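Local coordinates for RagB/SusD domain protein (Flavobacterium johnsoniae, PDB 5J5U) that binds chitin and, as a SusD homolog, probably captures chitin chains at the outer membrane for uptake, at residues 111-116 against 186-191; 178-183 against 220-225. One frame throughout, in Å; residues are numbered along the deposited sequence.

Contact 1: 111-116 against 186-191; sequences VAQRLT and NTMRLR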
loop_
_atom_site.group_PDB
_atom_site.type_symbol
_atom_site.label_atom_id
_atom_site.label_comp_id
_atom_site.label_asym_id
_atom_site.label_seq_id
_atom_site.Cartn_x
_atom_site.Cartn_y
_atom_site.Cartn_z
ATOM N N VAL A 111 9.758 2.010 -6.315
ATOM C CA VAL A 111 10.015 0.621 -6.661
ATOM C C VAL A 111 10.599 -0.146 -5.453
ATOM O O VAL A 111 10.089 -1.206 -5.099
ATOM C CB VAL A 111 10.994 0.500 -7.894
ATOM C CG1 VAL A 111 11.528 -0.934 -8.073
ATOM C CG2 VAL A 111 10.362 1.032 -9.210
ATOM N N ALA A 112 11.623 0.402 -4.797
ATOM C CA ALA A 112 12.402 -0.386 -3.819
ATOM C C ALA A 112 11.766 -0.421 -2.423
ATOM O O ALA A 112 11.944 -1.378 -1.656
ATOM C CB ALA A 112 13.820 0.160 -3.721
ATOM N N GLN A 113 11.041 0.650 -2.103
ATOM C CA GLN A 113 10.361 0.790 -0.822
ATOM C C GLN A 113 9.408 -0.382 -0.510
ATOM O O GLN A 113 9.389 -0.891 0.614
ATOM C CB GLN A 113 9.600 2.123 -0.784
ATOM C CG GLN A 113 8.693 2.290 0.406
ATOM C CD GLN A 113 7.221 2.129 0.037
ATOM O OE1 GLN A 113 6.700 2.863 -0.822
ATOM N NE2 GLN A 113 6.536 1.164 0.689
ATOM N N ARG A 114 8.593 -0.775 -1.476
ATOM C CA ARG A 114 7.734 -1.929 -1.259
ATOM C C ARG A 114 8.629 -3.149 -0.932
ATOM O O ARG A 114 8.402 -3.867 0.069
ATOM C CB ARG A 114 6.838 -2.176 -2.489
ATOM C CG ARG A 114 5.817 -1.013 -2.775
ATOM C CD ARG A 114 5.436 -0.895 -4.247
ATOM N NE ARG A 114 6.556 -1.258 -5.113
ATOM C CZ ARG A 114 6.451 -1.811 -6.316
ATOM N NH1 ARG A 114 5.263 -2.043 -6.850
ATOM N NH2 ARG A 114 7.552 -2.137 -6.989
ATOM N N LEU A 115 9.699 -3.307 -1.715
ATOM C CA LEU A 115 10.588 -4.453 -1.606
ATOM C C LEU A 115 11.148 -4.635 -0.186
ATOM O O LEU A 115 10.919 -5.677 0.447
ATOM C CB LEU A 115 11.729 -4.335 -2.627
ATOM C CG LEU A 115 12.562 -5.592 -2.902
ATOM C CD1 LEU A 115 11.693 -6.726 -3.396
ATOM C CD2 LEU A 115 13.610 -5.284 -3.941
ATOM N N THR A 116 11.838 -3.614 0.324
ATOM C CA THR A 116 12.469 -3.724 1.639
ATOM C C THR A 116 11.351 -3.883 2.676
ATOM O O THR A 116 11.433 -4.738 3.582
ATOM C CB THR A 116 13.423 -2.513 1.941
ATOM O OG1 THR A 116 14.025 -2.653 3.231
ATOM C CG2 THR A 116 12.716 -1.132 1.796
ATOM N N ASN A 186 8.029 14.585 -1.802
ATOM C CA ASN A 186 7.860 14.933 -0.389
ATOM C C ASN A 186 6.837 14.065 0.373
ATOM O O ASN A 186 6.973 13.838 1.579
ATOM C CB ASN A 186 7.469 16.403 -0.264
ATOM C CG ASN A 186 8.606 17.334 -0.623
ATOM O OD1 ASN A 186 9.768 17.077 -0.285
ATOM N ND2 ASN A 186 8.287 18.404 -1.341
ATOM N N THR A 187 5.795 13.623 -0.324
ATOM C CA THR A 187 4.782 12.777 0.291
ATOM C C THR A 187 5.376 11.391 0.567
ATOM O O THR A 187 5.197 10.843 1.665
ATOM C CB THR A 187 3.522 12.681 -0.594
ATOM O OG1 THR A 187 3.087 14.004 -0.926
ATOM C CG2 THR A 187 2.393 11.957 0.137
ATOM N N MET A 188 6.109 10.847 -0.410
ATOM C CA MET A 188 6.867 9.613 -0.185
ATOM C C MET A 188 7.808 9.772 1.009
ATOM O O MET A 188 7.916 8.873 1.856
ATOM C CB MET A 188 7.657 9.214 -1.441
ATOM C CG MET A 188 6.805 8.514 -2.513
ATOM S SD MET A 188 6.114 6.953 -1.885
ATOM C CE MET A 188 7.594 5.961 -1.675
ATOM N N ARG A 189 8.483 10.924 1.073
ATOM C CA ARG A 189 9.413 11.204 2.172
ATOM C C ARG A 189 8.708 11.127 3.517
ATOM O O ARG A 189 9.225 10.525 4.467
ATOM C CB ARG A 189 10.054 12.573 1.988
ATOM C CG ARG A 189 11.015 12.975 3.094
ATOM C CD ARG A 189 11.879 14.109 2.579
ATOM N NE ARG A 189 12.910 14.530 3.516
ATOM C CZ ARG A 189 13.823 15.448 3.231
ATOM N NH1 ARG A 189 13.820 16.029 2.037
ATOM N NH2 ARG A 189 14.747 15.775 4.124
ATOM N N LEU A 190 7.514 11.708 3.585
ATOM C CA LEU A 190 6.704 11.653 4.811
ATOM C C LEU A 190 6.235 10.223 5.172
ATOM O O LEU A 190 6.137 9.856 6.351
ATOM C CB LEU A 190 5.491 12.587 4.664
ATOM C CG LEU A 190 4.514 12.701 5.826
ATOM C CD1 LEU A 190 5.193 13.259 7.050
ATOM C CD2 LEU A 190 3.330 13.566 5.420
ATOM N N ARG A 191 5.876 9.449 4.151
ATOM C CA ARG A 191 5.483 8.060 4.347
ATOM C C ARG A 191 6.646 7.273 4.979
ATOM O O ARG A 191 6.472 6.508 5.936
ATOM C CB ARG A 191 5.049 7.436 3.008
ATOM C CG ARG A 191 4.873 5.930 3.053
ATOM C CD ARG A 191 4.767 5.317 1.670
ATOM N NE ARG A 191 3.436 5.483 1.107
ATOM C CZ ARG A 191 3.034 4.902 -0.011
ATOM N NH1 ARG A 191 3.878 4.112 -0.675
ATOM N NH2 ARG A 191 1.790 5.096 -0.446
#
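Helices 98-119 and 178-195 belong to the helical, TPR-related scaffold of the SusD-like fold, and in its buried interior Gln113 reaches from the first helix to Met188 and Arg191 on the second. The backbones stay well apart, with CA of Gln113 9.5 Å from CA of Met188, so long side chains span the gap. Gln113 sends CG anti to its own backbone N (chi1 171°) and then bends at chi2, which brings the amide oxygen to the neighbouring helix. There NH1 of Arg191 donates to OE1 of Gln113 over 3.1 Å. The bond is somewhat bent, 141° at the hydrogen; the oxygen lies in the guanidinium plane, nearly perpendicular to the amide. Met188, long and unbranched, folds its methyl CE to 3.3 Å from OE1 of Gln113. Glutamine suits this place because OE1 accepts from cationic Arg191 while NE2 donates to Glu417 and Asp117. Arginine has N-H groups to spare, its NE keeping a salt bridge to Glu339. Replacing Gln113 with a leucine would probably leave Arg191 NH1 without this acceptor and Glu417 without its amide donor. A neutral amide thus links buried Arg191 to acidic side chains, probably easing the cost of enclosing its charge.

Contact 2: 178-183 against 220-225; sequences ISKWKK and NDDNCL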
loop_
_atom_site.group_PDB
_atom_site.type_symbol
_atom_site.label_atom_id
_atom_site.label_comp_id
_atom_site.label_asym_id
_atom_site.label_seq_id
_atom_site.Cartn_x
_atom_site.Cartn_y
_atom_site.Cartn_z
ATOM N N ILE A 178 6.758 18.703 -13.470
ATOM C CA ILE A 178 7.739 18.522 -12.400
ATOM C C ILE A 178 7.211 19.016 -11.055
ATOM O O ILE A 178 7.652 18.535 -10.013
ATOM C CB ILE A 178 9.105 19.219 -12.698
ATOM C CG1 ILE A 178 9.006 20.743 -12.602
ATOM C CG2 ILE A 178 9.659 18.785 -14.045
ATOM C CD1 ILE A 178 10.367 21.434 -12.601
ATOM N N SER A 179 6.250 19.937 -11.073
ATOM C CA SER A 179 5.675 20.455 -9.834
ATOM C C SER A 179 4.968 19.346 -9.060
ATOM O O SER A 179 4.927 19.350 -7.831
ATOM C CB SER A 179 4.687 21.585 -10.119
ATOM O OG SER A 179 3.532 21.097 -10.785
ATOM N N LYS A 180 4.374 18.411 -9.787
ATOM C CA LYS A 180 3.711 17.291 -9.139
ATOM C C LYS A 180 4.774 16.294 -8.663
ATOM O O LYS A 180 4.646 15.682 -7.600
ATOM C CB LYS A 180 2.693 16.642 -10.085
ATOM C CG LYS A 180 1.369 17.418 -10.187
ATOM C CD LYS A 180 0.388 16.712 -11.117
ATOM C CE LYS A 180 -1.017 17.278 -11.027
ATOM N NZ LYS A 180 -1.415 17.463 -9.614
ATOM N N TRP A 181 5.847 16.167 -9.430
ATOM C CA TRP A 181 6.908 15.269 -9.027
ATOM C C TRP A 181 7.563 15.729 -7.721
ATOM O O TRP A 181 7.931 14.901 -6.875
ATOM C CB TRP A 181 7.941 15.124 -10.142
ATOM C CG TRP A 181 7.517 14.102 -11.147
ATOM C CD1 TRP A 181 6.962 14.332 -12.373
ATOM C CD2 TRP A 181 7.546 12.681 -10.980
ATOM N NE1 TRP A 181 6.675 13.143 -12.992
ATOM C CE2 TRP A 181 7.020 12.112 -12.159
ATOM C CE3 TRP A 181 7.969 11.836 -9.953
ATOM C CZ2 TRP A 181 6.911 10.734 -12.340
ATOM C CZ3 TRP A 181 7.871 10.464 -10.135
ATOM C CH2 TRP A 181 7.348 9.924 -11.318
ATOM N N LYS A 182 7.669 17.042 -7.532
ATOM C CA LYS A 182 8.209 17.566 -6.275
ATOM C C LYS A 182 7.379 17.104 -5.084
ATOM O O LYS A 182 7.904 16.498 -4.135
ATOM C CB LYS A 182 8.278 19.093 -6.310
ATOM C CG LYS A 182 9.359 19.618 -7.245
ATOM C CD LYS A 182 9.404 21.138 -7.297
ATOM C CE LYS A 182 10.736 21.601 -7.886
ATOM N NZ LYS A 182 11.703 22.121 -6.855
ATOM N N LYS A 183 6.076 17.355 -5.148
ATOM C CA LYS A 183 5.186 16.999 -4.042
ATOM C C LYS A 183 5.070 15.484 -3.844
ATOM O O LYS A 183 4.917 15.029 -2.707
ATOM C CB LYS A 183 3.807 17.607 -4.266
ATOM C CG LYS A 183 3.860 19.112 -4.496
ATOM C CD LYS A 183 2.474 19.709 -4.609
ATOM C CE LYS A 183 2.078 19.833 -6.074
ATOM N NZ LYS A 183 0.688 20.343 -6.196
ATOM N N ASN A 220 -6.542 15.997 -3.893
ATOM C CA ASN A 220 -6.692 14.755 -4.637
ATOM C C ASN A 220 -6.214 14.838 -6.089
ATOM O O ASN A 220 -5.942 13.810 -6.715
ATOM C CB ASN A 220 -8.151 14.309 -4.596
ATOM C CG ASN A 220 -8.492 13.532 -3.328
ATOM O OD1 ASN A 220 -7.688 13.448 -2.393
ATOM N ND2 ASN A 220 -9.685 12.956 -3.296
ATOM N N ASP A 221 -6.123 16.056 -6.630
ATOM C CA ASP A 221 -5.620 16.274 -7.993
ATOM C C ASP A 221 -4.171 15.857 -8.153
ATOM O O ASP A 221 -3.716 15.565 -9.259
ATOM C CB ASP A 221 -5.749 17.740 -8.387
ATOM C CG ASP A 221 -7.179 18.169 -8.554
ATOM O OD1 ASP A 221 -8.050 17.277 -8.631
ATOM O OD2 ASP A 221 -7.430 19.393 -8.591
ATOM N N ASP A 222 -3.450 15.854 -7.040
ATOM C CA ASP A 222 -2.035 15.546 -7.035
ATOM C C ASP A 222 -1.731 14.058 -6.848
ATOM O O ASP A 222 -0.579 13.646 -6.978
ATOM C CB ASP A 222 -1.357 16.348 -5.925
ATOM C CG ASP A 222 -1.386 17.838 -6.191
ATOM O OD1 ASP A 222 -1.424 18.213 -7.384
ATOM O OD2 ASP A 222 -1.355 18.630 -5.221
ATOM N N ASN A 223 -2.758 13.266 -6.531
ATOM C CA ASN A 223 -2.620 11.815 -6.339
ATOM C C ASN A 223 -1.814 11.121 -7.424
ATOM O O ASN A 223 -1.914 11.468 -8.594
ATOM C CB ASN A 223 -3.986 11.150 -6.253
ATOM C CG ASN A 223 -4.666 11.416 -4.958
ATOM O OD1 ASN A 223 -4.170 12.195 -4.156
ATOM N ND2 ASN A 223 -5.808 10.767 -4.729
ATOM N N CYS A 224 -1.015 10.137 -7.023
ATOM C CA CYS A 224 -0.260 9.341 -7.974
ATOM C C CYS A 224 -1.085 8.149 -8.478
ATOM O O CYS A 224 -1.340 7.196 -7.741
ATOM C CB CYS A 224 1.041 8.865 -7.342
ATOM S SG CYS A 224 2.129 8.140 -8.510
ATOM N N LEU A 225 -1.502 8.234 -9.738
ATOM C CA LEU A 225 -2.410 7.280 -10.385
ATOM C C LEU A 225 -1.839 6.717 -11.647
ATOM O O LEU A 225 -1.146 7.414 -12.379
ATOM C CB LEU A 225 -3.736 7.949 -10.776
ATOM C CG LEU A 225 -4.901 8.158 -9.831
ATOM C CD1 LEU A 225 -5.135 6.932 -8.971
ATOM C CD2 LEU A 225 -4.658 9.414 -9.025
#
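Asp222 receives two lysines from one face of helix 178-195, Lys180 and Lys183, three positions apart and therefore nearly a turn apart. The more securely placed salt bridge is that of Lys183, whose NZ donates to OD2 of Asp222 at 2.8 Å, arriving from above the carboxylate plane, 47° out of it. A bend at chi3 (-96°) turns the end of the Lys183 chain onto the acid. Lys180 runs extended until its last torsion and crosses the Asp222 side chain at about a right angle; its NZ pairs with OD1 of Asp222, although the modelled spacing is too short to trust. NZ of Lys180 also lies 3.0 Å from the backbone O of Asp221, a hydrogen bond that shares this uncertainty. Lysine suits these partly exposed sites, its long aliphatic chain spanning the gap. Aspartate offers two oxygens, so one buried acid can face both lysines while OD2 still accepts from the backbone N of Glu218. Farther out, Tyr174 touches Lys180 and bonds through OH to the backbone O of Asp222. Lys180, Lys183 and Asp222 form a salt-bridge network, secure in its Lys183 half and less certain at Lys180, that ties the first turns of a helix to the 3-10 turn leading into strand 224-226.

In the fold
Helix 178-195 takes part in both contacts: its first turns in contact 2, and the turns that follow in contact 1, with the two centres about 15 Å apart. Contact 1 lies deep, its centre about 10 Å from that of the chain, and all its touching residues are buried. Contact 2 lies farther out, about 17 Å from the chain centre and partly buried, with a larger buried surface than contact 1. Across the segments, contact 2 pairs opposite charges, long lysine chains meeting a carboxylate, whereas in contact 1 a charged guanidinium meets a neutral amide and finds its counter-charge, Glu339, outside the pair. The same helix thus meets a turn near its start and another helix farther along.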